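Local structure of glycosyl hydrolase family 62 protein (Coprinopsis cinerea, 5B6T) at residues Trp7-Pro12 with Tyr286-Leu291; Ile14-Asp19 with Gln24-Pro29; Ser30-Tyr33 with Trp38-Phe41; Leu211-Ala214 with Arg220-Phe223; Asp262-Glu267 with Leu302-Gly307. The protein hydrolyses terminal alpha-L-arabinofuranosyl residues, probably those borne as side groups on arabinoxylan, as a member of glycoside hydrolase family 62. All blocks are in the same frame, centred on the assembly; numbering follows the deposited sequence. Where two conformers were deposited one is given.

The chain illustrates how a beta-propeller is closed and its blades tied together. Interaction 1 opens near the N terminus, and its partner arrives only after 273 further residues, so it closes the longest loop. Nested in that loop, one after another along the chain, are interactions 2, 3 and 4, each bridging only four or five residues. Interaction 2 presses the incoming loop on the start of strand 25-34, interaction 3 is a hairpin farther along the same strand, and interaction 4 is a hairpin in another sheet. Interaction 5 closes a 34-residue loop and crosses interaction 1: residues 262-267 come before 286-291, and 302-307 after. Its Ser-264 and Glu-267 reach back to interactions 4 and 3.

Interaction 1: Trp7-Pro12 with Tyr286-Leu291; sequences WSSSGP and YLYQGL
The backbones of Trp-7 and Tyr-286 are the nearest across this pair, yet their CA atoms stay 9.1 Å apart, because strand 305-311 runs between strands 7-9 and 285-290 and side chains must span the distance. The chief link is polar. The hydroxyl of Tyr-288 points at Ser-9, and its OH donates a 2.7 Å hydrogen bond to Ser-9 OG, the serine oxygen lying at the edge of the phenol ring and near its plane. With OG turned opposite the backbone N (chi1 -177°), Ser-9 can reach the Tyr-288 hydroxyl while its OG donates to Ser-10 O at 2.7 Å, in the carbonyl plane and on a lone pair. That same carbonyl also receives the indole NE1 of Trp-259, and so two donors grip it. Without the serine oxygen, as with an alanine here, the buried Tyr-288 hydroxyl would probably lose its acceptor and Ser-10 O one of its donors. At the other end Trp-7 makes a looser apolar contact, CZ3 standing 4.5 Å from Tyr-286 CB, while its NE1 bonds to Phe-246 O. The Tyr-286 ring leads away from here, its hydroxyl bonded to Asn-198. Strand 7-9 lies between strands 252-254 and 305-311, so the N-terminal strand is built into a blade made by strands near the C-terminal end, the ring closure familiar in beta-propellers.

Interaction 2: Ile14-Asp19 with Gln24-Pro29; sequences IGPKSD and QGIKDP
Gly-15 and Ile-26 come nearest, their CA atoms 5.7 Å apart, where the loop 14-16 and the strand start 24-26 pass in roughly opposed directions, 146° apart end to end. No hydrogen bond joins the two; the contact is one of van der Waals packing, centred on Ile-26. Its CG1 sits against the peptide link between Gly-15 and Pro-16, 3.5 Å from Pro-16 N and 3.6 Å from Gly-15 C. With CG1 anti to the carbonyl carbon (chi1 -61°), the other branch, CG2, is turned to Ile-14, whose own CG2 it meets at 4.2 Å, the two isoleucine side chains lying roughly perpendicular. The Pro-16 and Ile-26 side chains run side by side but opposed, and the ring carbon CD of the proline is 3.8 Å from Ile-26 CG1. One further step brings Pro-16 CG to 3.6 Å from Gln-24 O. Here the strand opens with a classic beta bulge, Gln-24 and Gly-25 both facing Ala-45 of strand 37-46, at the entry to the first four-stranded sheet of what in this family is a five-bladed beta-propeller. Beyond the contact the chain changes direction at Asp-28. Both segments also bond by their backbones to one stretch of the C-terminal chain, Ile-14 to Leu-306 and Ile-26 to Trp-304, and the side chain of Leu-306 touches both isoleucines, while Phe-68 packs on Ile-26.

Interaction 3: Ser30-Tyr33 with Trp38-Phe41; sequences SVVY and WHVF
Ser-30 and Phe-41, and likewise Val-32 and His-39, form the hydrogen-bonded pairs of an antiparallel ladder whose strand axes approach to 4.7 Å. Four backbone hydrogen bonds hold it. Ser-30 N reaches Phe-41 O at 2.8 Å. The longest of the four runs from Val-32 N to His-39 O, at 3.1 Å. Between them lie CA-H...O contacts, the shortest from Val-40 CA to Ser-30 O at 3.3 Å. Aromatic contact is concentrated at the non-hydrogen-bonded pair Tyr-33 and Trp-38. Tyr-33 CG stands opposite the backbone N (chi1 -168°), which lays the ring edge across the indole. The two meet edge-to-face, the tyrosine plane at 60° to the five-membered ring and CD1 lying 3.4 Å above the indole plane. Tyr-33 CB adds a CH-pi contact over the six-membered ring. Apolar packing continues along the same face, where Val-31 CG2 is 3.5 Å from Trp-38 CE3 and 4.0 Å from Val-40 CG2. With a smaller alanine in place of Trp-38, the Tyr-33 edge is likely to lose the face it rests on, and a gap to open beside Val-31. The polar ends find partners beyond the hairpin: Ser-30 OG bonds to Glu-267 OE2, and His-39 ND1 to the Tyr-54 hydroxyl. The hairpin starts a four-stranded sheet continued by strand 49-57, and adjacent blades bear on its two faces: strand 285-290 on Val-31 and Trp-38, strand 82-89 on Val-32 and Phe-41.

Interaction 4: Leu211-Ala214 with Arg220-Phe223; sequences LHEA and RRWF
Glu-213 and Arg-221 meet in a salt bridge, NH1 donating to OE2 at 2.8 Å, but not in the flat paired manner. The nitrogen approaches from above the carboxylate plane, 64° out of it, and the carboxylate and guanidinium planes are 54° apart. A bend at chi2 (-50°) folds the arginine chain back, so that its CG lies only 3.1 Å from Glu-213 OE2 and the aliphatic part curls around that oxygen. Beside the bridge, the Phe-223 ring takes Glu-213 CG over one face near the rim, and its CE2 is 3.8 Å from Glu-213 CB. Ala-214 and Trp-222 pack on the other face of the ladder: the methyl CB stands over the indole, 3.3 Å from NE1. Their backbones form the hydrogen-bonded pair, Ala-214 N to Trp-222 O at 2.8 Å and Trp-222 N to Ala-214 O at 3.1 Å. A second shell fixes the carboxylate, Ser-264 OG bonding to OE2 and the backbone N of His-265 to OE1. Arg-221 NH1 has another acid partner in Glu-195, and its side chain is about 5 Å from the bound lead ion. His-212 ND1 donates to Glu-213 O at 3.1 Å, within its own strand. This hairpin of strands 207-215 and 221-228 lies inside a propeller blade, with strand 195-202 beyond the first strand and strand 236-237 beyond the second.

Interaction 5: Asp262-Glu267 with Leu302-Gly307; sequences DISHGE and LPWKLG. With CA (calcium ion), chain D.
Ser-264 meets Trp-304 with its CB, which lies 3.6 Å from CZ3 and 3.8 Å from CH2, at the far corner of the indole's six-membered ring. Its next atom, OG, anti to the backbone N (chi1 179°), still touches the indole, 3.8 Å from Trp-304 CH2, but its hydrogen bonds go to other partners: besides its acid partner on strand 207-215, it bonds to Gln-289 NE2. The tryptophan thus flanks a hydroxyl with two hydrogen-bond partners, and Asp-262 CB, 4.4 Å from CZ3, adds a looser touch. In the propeller architecture of this family the segment probably leads toward the central axis, where the calcium ion lies; the chain bends sharply at His-265 and becomes strand 266-268, in the same sheet as strand 305-311. The bend presents the His-265 ring to the calcium ion, NE2 binding it at 2.1 Å. Five waters complete the six ligands at 2.1 to 2.2 Å from the calcium, so that the protein supplies just one of them directly. Second-shell support comes from Glu-267, whose OE2 lies 2.9 Å from one of these waters and probably accepts from it, and whose OE1 takes a salt bridge from Arg-270 and a hydrogen bond from Val-31 N.

Interaction 1: Trp7-Pro12 with Tyr286-Leu291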
# COMPACT_ATOMS: atom_id res chain seq x y z
N TRP A 7 -7.24 12.37 -12.60
CA TRP A 7 -6.29 12.84 -11.58
C TRP A 7 -5.37 13.90 -12.14
O TRP A 7 -5.09 13.96 -13.35
CB TRP A 7 -5.37 11.70 -11.10
CG TRP A 7 -6.05 10.45 -10.70
CD1 TRP A 7 -6.32 9.39 -11.51
CD2 TRP A 7 -6.55 10.12 -9.40
NE1 TRP A 7 -6.96 8.42 -10.78
CE2 TRP A 7 -7.12 8.84 -9.49
CE3 TRP A 7 -6.60 10.79 -8.17
CZ2 TRP A 7 -7.71 8.20 -8.39
CZ3 TRP A 7 -7.16 10.16 -7.07
CH2 TRP A 7 -7.72 8.86 -7.19
N SER A 8 -4.82 14.69 -11.21
CA SER A 8 -3.69 15.57 -11.46
C SER A 8 -2.55 15.15 -10.53
O SER A 8 -2.74 15.06 -9.31
CB SER A 8 -4.07 17.04 -11.18
OG SER A 8 -2.92 17.86 -11.34
N SER A 9 -1.39 14.90 -11.12
CA SER A 9 -0.23 14.46 -10.38
C SER A 9 0.74 15.58 -10.10
O SER A 9 1.04 16.41 -10.97
CB SER A 9 0.53 13.37 -11.12
OG SER A 9 1.64 12.90 -10.33
N SER A 10 1.25 15.57 -8.88
CA SER A 10 2.45 16.32 -8.53
C SER A 10 3.66 15.81 -9.29
O SER A 10 3.61 14.76 -9.92
CB SER A 10 2.74 16.18 -7.04
OG SER A 10 3.23 14.87 -6.74
N GLY A 11 4.76 16.53 -9.18
CA GLY A 11 6.04 15.97 -9.53
C GLY A 11 6.51 14.99 -8.49
O GLY A 11 5.77 14.69 -7.54
N PRO A 12 7.73 14.46 -8.65
CA PRO A 12 8.24 13.57 -7.61
C PRO A 12 8.46 14.36 -6.34
O PRO A 12 9.15 15.41 -6.38
CB PRO A 12 9.55 13.06 -8.19
CG PRO A 12 9.90 14.00 -9.32
CD PRO A 12 8.66 14.66 -9.77
N TYR A 286 -4.10 10.06 -3.95
CA TYR A 286 -3.39 8.79 -3.97
C TYR A 286 -1.91 9.07 -3.94
O TYR A 286 -1.35 9.65 -4.86
CB TYR A 286 -3.75 7.92 -5.20
CG TYR A 286 -3.42 6.45 -5.07
CD1 TYR A 286 -4.06 5.66 -4.13
CD2 TYR A 286 -2.47 5.83 -5.89
CE1 TYR A 286 -3.75 4.32 -4.01
CE2 TYR A 286 -2.20 4.47 -5.81
CZ TYR A 286 -2.82 3.74 -4.83
OH TYR A 286 -2.52 2.40 -4.70
N LEU A 287 -1.26 8.62 -2.87
CA LEU A 287 0.19 8.72 -2.73
C LEU A 287 0.76 7.46 -3.36
O LEU A 287 0.39 6.36 -2.97
CB LEU A 287 0.55 8.80 -1.24
CG LEU A 287 2.05 8.96 -0.93
CD1 LEU A 287 2.68 10.25 -1.42
CD2 LEU A 287 2.23 8.84 0.58
N TYR A 288 1.61 7.61 -4.37
CA TYR A 288 1.99 6.47 -5.20
C TYR A 288 3.48 6.54 -5.51
O TYR A 288 4.15 7.55 -5.24
CB TYR A 288 1.16 6.48 -6.47
CG TYR A 288 1.58 7.53 -7.49
CD1 TYR A 288 1.20 8.87 -7.36
CD2 TYR A 288 2.32 7.18 -8.60
CE1 TYR A 288 1.59 9.83 -8.28
CE2 TYR A 288 2.71 8.12 -9.52
CZ TYR A 288 2.35 9.45 -9.36
OH TYR A 288 2.70 10.39 -10.33
N GLN A 289 3.99 5.48 -6.12
CA GLN A 289 5.33 5.47 -6.64
C GLN A 289 5.35 5.47 -8.16
O GLN A 289 4.58 4.75 -8.83
CB GLN A 289 6.15 4.26 -6.14
CG GLN A 289 5.59 2.90 -6.54
CD GLN A 289 6.35 1.73 -5.98
OE1 GLN A 289 6.99 1.81 -4.92
NE2 GLN A 289 6.26 0.59 -6.68
N GLY A 290 6.25 6.30 -8.70
CA GLY A 290 6.49 6.42 -10.13
C GLY A 290 7.96 6.44 -10.40
O GLY A 290 8.78 6.46 -9.48
N LEU A 291 8.33 6.43 -11.68
CA LEU A 291 9.73 6.50 -12.06
C LEU A 291 9.90 6.98 -13.49
O LEU A 291 8.96 6.99 -14.29
CB LEU A 291 10.45 5.17 -11.85
CG LEU A 291 10.32 4.11 -12.96
CD1 LEU A 291 11.19 2.95 -12.58
CD2 LEU A 291 8.90 3.64 -13.19

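Interaction 2: Ile14-Asp19 with Gln24-Pro29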
# COMPACT_ATOMS: atom_id res chain seq x y z
N ILE A 14 9.14 12.75 -3.00
CA ILE A 14 10.07 12.09 -2.07
C ILE A 14 10.92 11.06 -2.82
O ILE A 14 10.41 10.17 -3.47
CB ILE A 14 9.34 11.37 -0.92
CG1 ILE A 14 8.58 12.37 -0.05
CG2 ILE A 14 10.34 10.60 -0.05
CD1 ILE A 14 7.57 11.72 0.88
N GLY A 15 12.24 11.22 -2.72
CA GLY A 15 13.17 10.23 -3.20
C GLY A 15 14.24 9.95 -2.15
O GLY A 15 14.20 10.50 -1.04
N PRO A 16 15.19 9.08 -2.51
CA PRO A 16 16.22 8.66 -1.58
C PRO A 16 17.11 9.81 -1.14
O PRO A 16 17.32 10.76 -1.88
CB PRO A 16 17.05 7.67 -2.39
CG PRO A 16 16.19 7.19 -3.47
CD PRO A 16 15.26 8.34 -3.78
N LYS A 17 17.66 9.69 0.06
CA LYS A 17 18.69 10.62 0.51
C LYS A 17 20.01 10.26 -0.15
O LYS A 17 20.20 9.15 -0.63
CB LYS A 17 18.86 10.54 2.02
CG LYS A 17 17.60 10.96 2.77
CD LYS A 17 17.27 12.43 2.55
CE LYS A 17 16.05 12.83 3.38
NZ LYS A 17 15.53 14.15 2.99
N SER A 18 20.91 11.25 -0.21
CA SER A 18 22.27 11.01 -0.65
C SER A 18 23.13 10.74 0.56
O SER A 18 23.74 11.64 1.11
CB SER A 18 22.82 12.22 -1.39
OG SER A 18 24.07 11.89 -1.94
N ASP A 19 23.12 9.50 1.01
CA ASP A 19 23.90 9.05 2.15
C ASP A 19 24.52 7.72 1.81
O ASP A 19 24.36 7.19 0.68
CB ASP A 19 23.03 9.03 3.41
CG ASP A 19 21.85 8.03 3.34
OD1 ASP A 19 21.95 7.04 2.60
OD2 ASP A 19 20.87 8.27 4.09
N GLN A 24 18.23 3.24 -3.81
CA GLN A 24 17.91 3.53 -5.20
C GLN A 24 16.44 3.94 -5.41
O GLN A 24 16.16 4.83 -6.20
CB GLN A 24 18.31 2.34 -6.08
CG GLN A 24 19.85 2.20 -6.09
CD GLN A 24 20.44 0.93 -6.73
OE1 GLN A 24 21.40 1.02 -7.51
NE2 GLN A 24 19.93 -0.23 -6.38
N GLY A 25 15.51 3.32 -4.67
CA GLY A 25 14.10 3.64 -4.78
C GLY A 25 13.47 3.83 -3.40
O GLY A 25 13.85 3.17 -2.43
N ILE A 26 12.49 4.73 -3.32
CA ILE A 26 11.61 4.86 -2.14
C ILE A 26 10.24 4.43 -2.64
O ILE A 26 9.78 4.91 -3.65
CB ILE A 26 11.55 6.30 -1.61
CG1 ILE A 26 12.93 6.74 -1.17
CG2 ILE A 26 10.53 6.46 -0.50
CD1 ILE A 26 13.53 5.95 -0.04
N LYS A 27 9.64 3.46 -1.93
CA LYS A 27 8.59 2.64 -2.52
C LYS A 27 7.44 2.35 -1.55
O LYS A 27 7.56 2.48 -0.34
CB LYS A 27 9.20 1.30 -2.95
CG LYS A 27 10.24 1.42 -4.05
CD LYS A 27 10.62 0.04 -4.58
CE LYS A 27 9.51 -0.55 -5.43
NZ LYS A 27 9.79 -1.97 -5.72
N ASP A 28 6.33 1.91 -2.12
CA ASP A 28 5.28 1.21 -1.40
C ASP A 28 4.73 1.99 -0.18
O ASP A 28 4.61 1.42 0.91
CB ASP A 28 5.80 -0.16 -0.91
CG ASP A 28 6.60 -0.92 -1.94
OD1 ASP A 28 6.24 -0.88 -3.12
OD2 ASP A 28 7.61 -1.57 -1.51
N PRO A 29 4.37 3.28 -0.35
CA PRO A 29 4.10 4.10 0.81
C PRO A 29 2.81 3.77 1.54
O PRO A 29 1.80 3.42 0.92
CB PRO A 29 3.99 5.53 0.23
CG PRO A 29 3.58 5.30 -1.20
CD PRO A 29 4.30 4.06 -1.61

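Interaction 3: Ser30-Tyr33 with Trp38-Phe41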
# COMPACT_ATOMS: atom_id res chain seq x y z
N SER A 30 2.85 3.96 2.87
CA SER A 30 1.67 4.00 3.69
C SER A 30 1.60 5.38 4.37
O SER A 30 2.63 5.94 4.73
CB SER A 30 1.73 2.91 4.76
OG SER A 30 0.49 2.80 5.44
N VAL A 31 0.40 5.91 4.55
CA VAL A 31 0.27 7.29 5.00
C VAL A 31 -0.93 7.57 5.87
O VAL A 31 -2.05 7.17 5.56
CB VAL A 31 0.31 8.27 3.81
CG1 VAL A 31 -0.77 7.95 2.78
CG2 VAL A 31 0.24 9.71 4.27
N VAL A 32 -0.66 8.30 6.96
CA VAL A 32 -1.71 8.86 7.82
C VAL A 32 -1.35 10.29 8.21
O VAL A 32 -0.17 10.65 8.31
CB VAL A 32 -1.96 8.04 9.10
CG1 VAL A 32 -2.53 6.67 8.76
CG2 VAL A 32 -0.72 7.88 9.97
N TYR A 33 -2.40 11.08 8.41
CA TYR A 33 -2.29 12.43 8.97
C TYR A 33 -2.74 12.37 10.41
O TYR A 33 -3.84 11.93 10.70
CB TYR A 33 -3.15 13.41 8.20
CG TYR A 33 -2.86 14.87 8.54
CD1 TYR A 33 -1.75 15.51 8.03
CD2 TYR A 33 -3.73 15.61 9.36
CE1 TYR A 33 -1.49 16.84 8.31
CE2 TYR A 33 -3.46 16.93 9.67
CZ TYR A 33 -2.36 17.55 9.14
OH TYR A 33 -2.12 18.89 9.41
N TRP A 38 1.89 14.74 8.50
CA TRP A 38 1.88 13.52 7.70
C TRP A 38 2.91 12.56 8.25
O TRP A 38 4.02 12.96 8.61
CB TRP A 38 2.23 13.87 6.25
CG TRP A 38 1.15 14.71 5.64
CD1 TRP A 38 1.15 16.05 5.43
CD2 TRP A 38 -0.13 14.23 5.20
NE1 TRP A 38 -0.06 16.45 4.86
CE2 TRP A 38 -0.86 15.35 4.72
CE3 TRP A 38 -0.74 12.98 5.19
CZ2 TRP A 38 -2.17 15.24 4.24
CZ3 TRP A 38 -2.05 12.87 4.69
CH2 TRP A 38 -2.74 13.99 4.24
N HIS A 39 2.52 11.29 8.28
CA HIS A 39 3.40 10.21 8.73
C HIS A 39 3.43 9.21 7.58
O HIS A 39 2.43 8.56 7.29
CB HIS A 39 2.86 9.55 9.99
CG HIS A 39 2.65 10.52 11.10
ND1 HIS A 39 3.59 10.79 12.06
CD2 HIS A 39 1.61 11.35 11.34
CE1 HIS A 39 3.13 11.73 12.87
NE2 HIS A 39 1.93 12.09 12.45
N VAL A 40 4.58 9.12 6.92
CA VAL A 40 4.72 8.24 5.78
C VAL A 40 5.71 7.13 6.16
O VAL A 40 6.80 7.39 6.69
CB VAL A 40 5.23 9.00 4.54
CG1 VAL A 40 5.62 8.06 3.40
CG2 VAL A 40 4.21 10.06 4.09
N PHE A 41 5.32 5.89 5.88
CA PHE A 41 6.23 4.74 5.96
C PHE A 41 6.44 4.22 4.57
O PHE A 41 5.50 4.15 3.80
CB PHE A 41 5.61 3.65 6.85
CG PHE A 41 5.40 4.08 8.26
CD1 PHE A 41 4.34 4.91 8.62
CD2 PHE A 41 6.30 3.69 9.24
CE1 PHE A 41 4.20 5.36 9.92
CE2 PHE A 41 6.13 4.10 10.55
CZ PHE A 41 5.07 4.91 10.89

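Interaction 4: Leu211-Ala214 with Arg220-Phe223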
# COMPACT_ATOMS: atom_id res chain seq x y z
N LEU A 211 -8.50 -1.81 -4.52
CA LEU A 211 -7.57 -1.41 -5.56
C LEU A 211 -6.52 -2.48 -5.68
O LEU A 211 -6.18 -3.13 -4.70
CB LEU A 211 -6.86 -0.09 -5.20
CG LEU A 211 -7.78 1.05 -4.76
CD1 LEU A 211 -6.97 2.28 -4.34
CD2 LEU A 211 -8.83 1.39 -5.83
N HIS A 212 -6.00 -2.69 -6.88
CA HIS A 212 -4.96 -3.71 -7.04
C HIS A 212 -4.12 -3.30 -8.25
O HIS A 212 -4.66 -2.87 -9.26
CB HIS A 212 -5.63 -5.09 -7.28
CG HIS A 212 -4.78 -6.26 -6.95
ND1 HIS A 212 -3.67 -6.64 -7.68
CD2 HIS A 212 -4.92 -7.19 -5.97
CE1 HIS A 212 -3.15 -7.73 -7.14
NE2 HIS A 212 -3.90 -8.10 -6.13
N GLU A 213 -2.80 -3.44 -8.11
CA GLU A 213 -1.86 -3.12 -9.19
C GLU A 213 -1.83 -4.21 -10.27
O GLU A 213 -1.99 -5.41 -9.97
CB GLU A 213 -0.45 -2.92 -8.64
CG GLU A 213 0.47 -2.21 -9.61
CD GLU A 213 1.83 -1.86 -9.03
OE1 GLU A 213 1.97 -1.75 -7.78
OE2 GLU A 213 2.76 -1.64 -9.86
N ALA A 214 -1.64 -3.75 -11.50
CA ALA A 214 -1.56 -4.59 -12.68
C ALA A 214 -0.41 -4.08 -13.55
O ALA A 214 0.06 -2.96 -13.39
CB ALA A 214 -2.86 -4.51 -13.47
N ARG A 220 3.37 -1.11 -18.52
CA ARG A 220 3.40 -0.10 -17.46
C ARG A 220 2.44 -0.44 -16.31
O ARG A 220 1.39 -1.04 -16.50
CB ARG A 220 3.04 1.27 -18.04
CG ARG A 220 4.01 1.78 -19.10
CD ARG A 220 5.35 2.10 -18.51
NE ARG A 220 6.33 2.53 -19.53
CZ ARG A 220 7.60 2.78 -19.26
NH1 ARG A 220 8.07 2.71 -18.01
NH2 ARG A 220 8.40 3.14 -20.25
N ARG A 221 2.82 -0.02 -15.12
CA ARG A 221 2.01 -0.27 -13.93
C ARG A 221 0.78 0.64 -13.94
O ARG A 221 0.81 1.81 -14.37
CB ARG A 221 2.82 -0.04 -12.65
CG ARG A 221 4.10 -0.85 -12.55
CD ARG A 221 3.84 -2.32 -12.84
NE ARG A 221 5.01 -3.16 -12.61
CZ ARG A 221 5.25 -3.88 -11.52
NH1 ARG A 221 4.44 -3.84 -10.45
NH2 ARG A 221 6.34 -4.66 -11.49
N TRP A 222 -0.29 0.07 -13.41
CA TRP A 222 -1.56 0.78 -13.27
C TRP A 222 -2.42 0.12 -12.22
O TRP A 222 -2.10 -0.98 -11.77
CB TRP A 222 -2.30 0.86 -14.61
CG TRP A 222 -2.79 -0.45 -15.20
CD1 TRP A 222 -2.03 -1.50 -15.62
CD2 TRP A 222 -4.15 -0.82 -15.43
NE1 TRP A 222 -2.84 -2.49 -16.11
CE2 TRP A 222 -4.15 -2.12 -15.98
CE3 TRP A 222 -5.38 -0.18 -15.23
CZ2 TRP A 222 -5.32 -2.78 -16.34
CZ3 TRP A 222 -6.53 -0.83 -15.57
CH2 TRP A 222 -6.50 -2.11 -16.13
N PHE A 223 -3.52 0.77 -11.85
CA PHE A 223 -4.47 0.26 -10.86
C PHE A 223 -5.85 -0.01 -11.39
O PHE A 223 -6.41 0.81 -12.12
CB PHE A 223 -4.59 1.20 -9.63
CG PHE A 223 -3.42 1.06 -8.72
CD1 PHE A 223 -2.25 1.81 -8.95
CD2 PHE A 223 -3.43 0.11 -7.74
CE1 PHE A 223 -1.15 1.63 -8.13
CE2 PHE A 223 -2.32 -0.08 -6.94
CZ PHE A 223 -1.18 0.66 -7.16

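Interaction 5: Asp262-Glu267 with Leu302-Gly307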
# COMPACT_ATOMS: atom_id res chain seq x y z
N ASP A 262 4.26 5.08 -15.22
CA ASP A 262 3.84 4.02 -14.32
C ASP A 262 3.16 4.64 -13.12
O ASP A 262 3.69 5.61 -12.53
CB ASP A 262 5.06 3.24 -13.83
CG ASP A 262 5.73 2.45 -14.92
OD1 ASP A 262 5.32 1.29 -15.13
OD2 ASP A 262 6.68 2.98 -15.57
N ILE A 263 2.00 4.08 -12.76
CA ILE A 263 1.31 4.43 -11.53
C ILE A 263 1.30 3.16 -10.71
O ILE A 263 0.59 2.20 -11.04
CB ILE A 263 -0.14 4.95 -11.74
CG1 ILE A 263 -0.19 6.04 -12.80
CG2 ILE A 263 -0.70 5.42 -10.42
CD1 ILE A 263 0.60 7.31 -12.50
N SER A 264 2.15 3.13 -9.69
CA SER A 264 2.45 1.90 -8.97
C SER A 264 2.28 2.06 -7.44
O SER A 264 2.08 3.18 -6.94
CB SER A 264 3.84 1.43 -9.43
OG SER A 264 4.31 0.25 -8.81
N HIS A 265 2.34 0.91 -6.75
CA HIS A 265 2.13 0.71 -5.31
C HIS A 265 1.96 1.95 -4.48
O HIS A 265 2.92 2.64 -4.20
CB HIS A 265 3.27 -0.14 -4.75
CG HIS A 265 2.94 -0.75 -3.43
ND1 HIS A 265 3.29 -2.03 -3.07
CD2 HIS A 265 2.21 -0.26 -2.40
CE1 HIS A 265 2.83 -2.29 -1.87
NE2 HIS A 265 2.17 -1.22 -1.43
N GLY A 266 0.71 2.23 -4.12
CA GLY A 266 0.37 3.42 -3.38
C GLY A 266 -0.66 3.23 -2.29
O GLY A 266 -0.97 2.10 -1.86
N GLU A 267 -1.21 4.36 -1.81
CA GLU A 267 -2.26 4.38 -0.78
C GLU A 267 -3.07 5.64 -0.93
O GLU A 267 -2.50 6.72 -1.25
CB GLU A 267 -1.69 4.33 0.65
CG GLU A 267 -1.79 2.94 1.31
CD GLU A 267 -1.42 2.92 2.77
OE1 GLU A 267 -1.71 3.91 3.47
OE2 GLU A 267 -0.81 1.91 3.22
N LEU A 302 15.62 0.15 -9.51
CA LEU A 302 14.89 1.18 -10.25
C LEU A 302 14.67 2.43 -9.40
O LEU A 302 14.37 2.35 -8.19
CB LEU A 302 13.54 0.66 -10.74
CG LEU A 302 13.57 -0.40 -11.83
CD1 LEU A 302 12.18 -1.02 -11.93
CD2 LEU A 302 14.03 0.14 -13.18
N PRO A 303 14.76 3.62 -10.02
CA PRO A 303 14.67 4.85 -9.24
C PRO A 303 13.24 5.33 -8.95
O PRO A 303 12.83 6.40 -9.38
CB PRO A 303 15.46 5.85 -10.09
CG PRO A 303 15.25 5.37 -11.48
CD PRO A 303 15.19 3.88 -11.41
N TRP A 304 12.53 4.55 -8.16
CA TRP A 304 11.17 4.92 -7.73
C TRP A 304 11.19 6.13 -6.82
O TRP A 304 12.04 6.24 -5.93
CB TRP A 304 10.46 3.77 -7.01
CG TRP A 304 10.25 2.56 -7.84
CD1 TRP A 304 11.04 1.46 -7.87
CD2 TRP A 304 9.18 2.30 -8.75
NE1 TRP A 304 10.53 0.53 -8.73
CE2 TRP A 304 9.38 1.03 -9.29
CE3 TRP A 304 8.07 3.04 -9.17
CZ2 TRP A 304 8.53 0.47 -10.26
CZ3 TRP A 304 7.20 2.48 -10.10
CH2 TRP A 304 7.44 1.21 -10.65
N LYS A 305 10.21 7.02 -7.01
CA LYS A 305 10.00 8.20 -6.17
C LYS A 305 8.50 8.29 -5.90
O LYS A 305 7.70 7.76 -6.66
CB LYS A 305 10.53 9.47 -6.85
CG LYS A 305 12.01 9.34 -7.22
CD LYS A 305 12.55 10.53 -7.96
CE LYS A 305 13.83 10.18 -8.69
NZ LYS A 305 14.94 9.66 -7.83
N LEU A 306 8.15 8.97 -4.82
CA LEU A 306 6.74 9.12 -4.43
C LEU A 306 6.19 10.43 -4.98
O LEU A 306 6.84 11.48 -4.85
CB LEU A 306 6.60 9.10 -2.91
CG LEU A 306 7.25 7.92 -2.17
CD1 LEU A 306 6.90 7.94 -0.70
CD2 LEU A 306 6.89 6.58 -2.80
N GLY A 307 5.00 10.36 -5.54
CA GLY A 307 4.19 11.51 -5.92
C GLY A 307 2.77 11.41 -5.41
O GLY A 307 2.39 10.42 -4.75
CA CA D . 1.08 -0.96 0.40
O HOH W 1 -0.72 -1.18 -0.74
O HOH W 2 0.15 -0.59 2.23
O HOH W 3 1.09 -2.98 0.83
O HOH W 4 0.90 1.07 -0.06
O HOH W 5 2.96 -0.62 1.44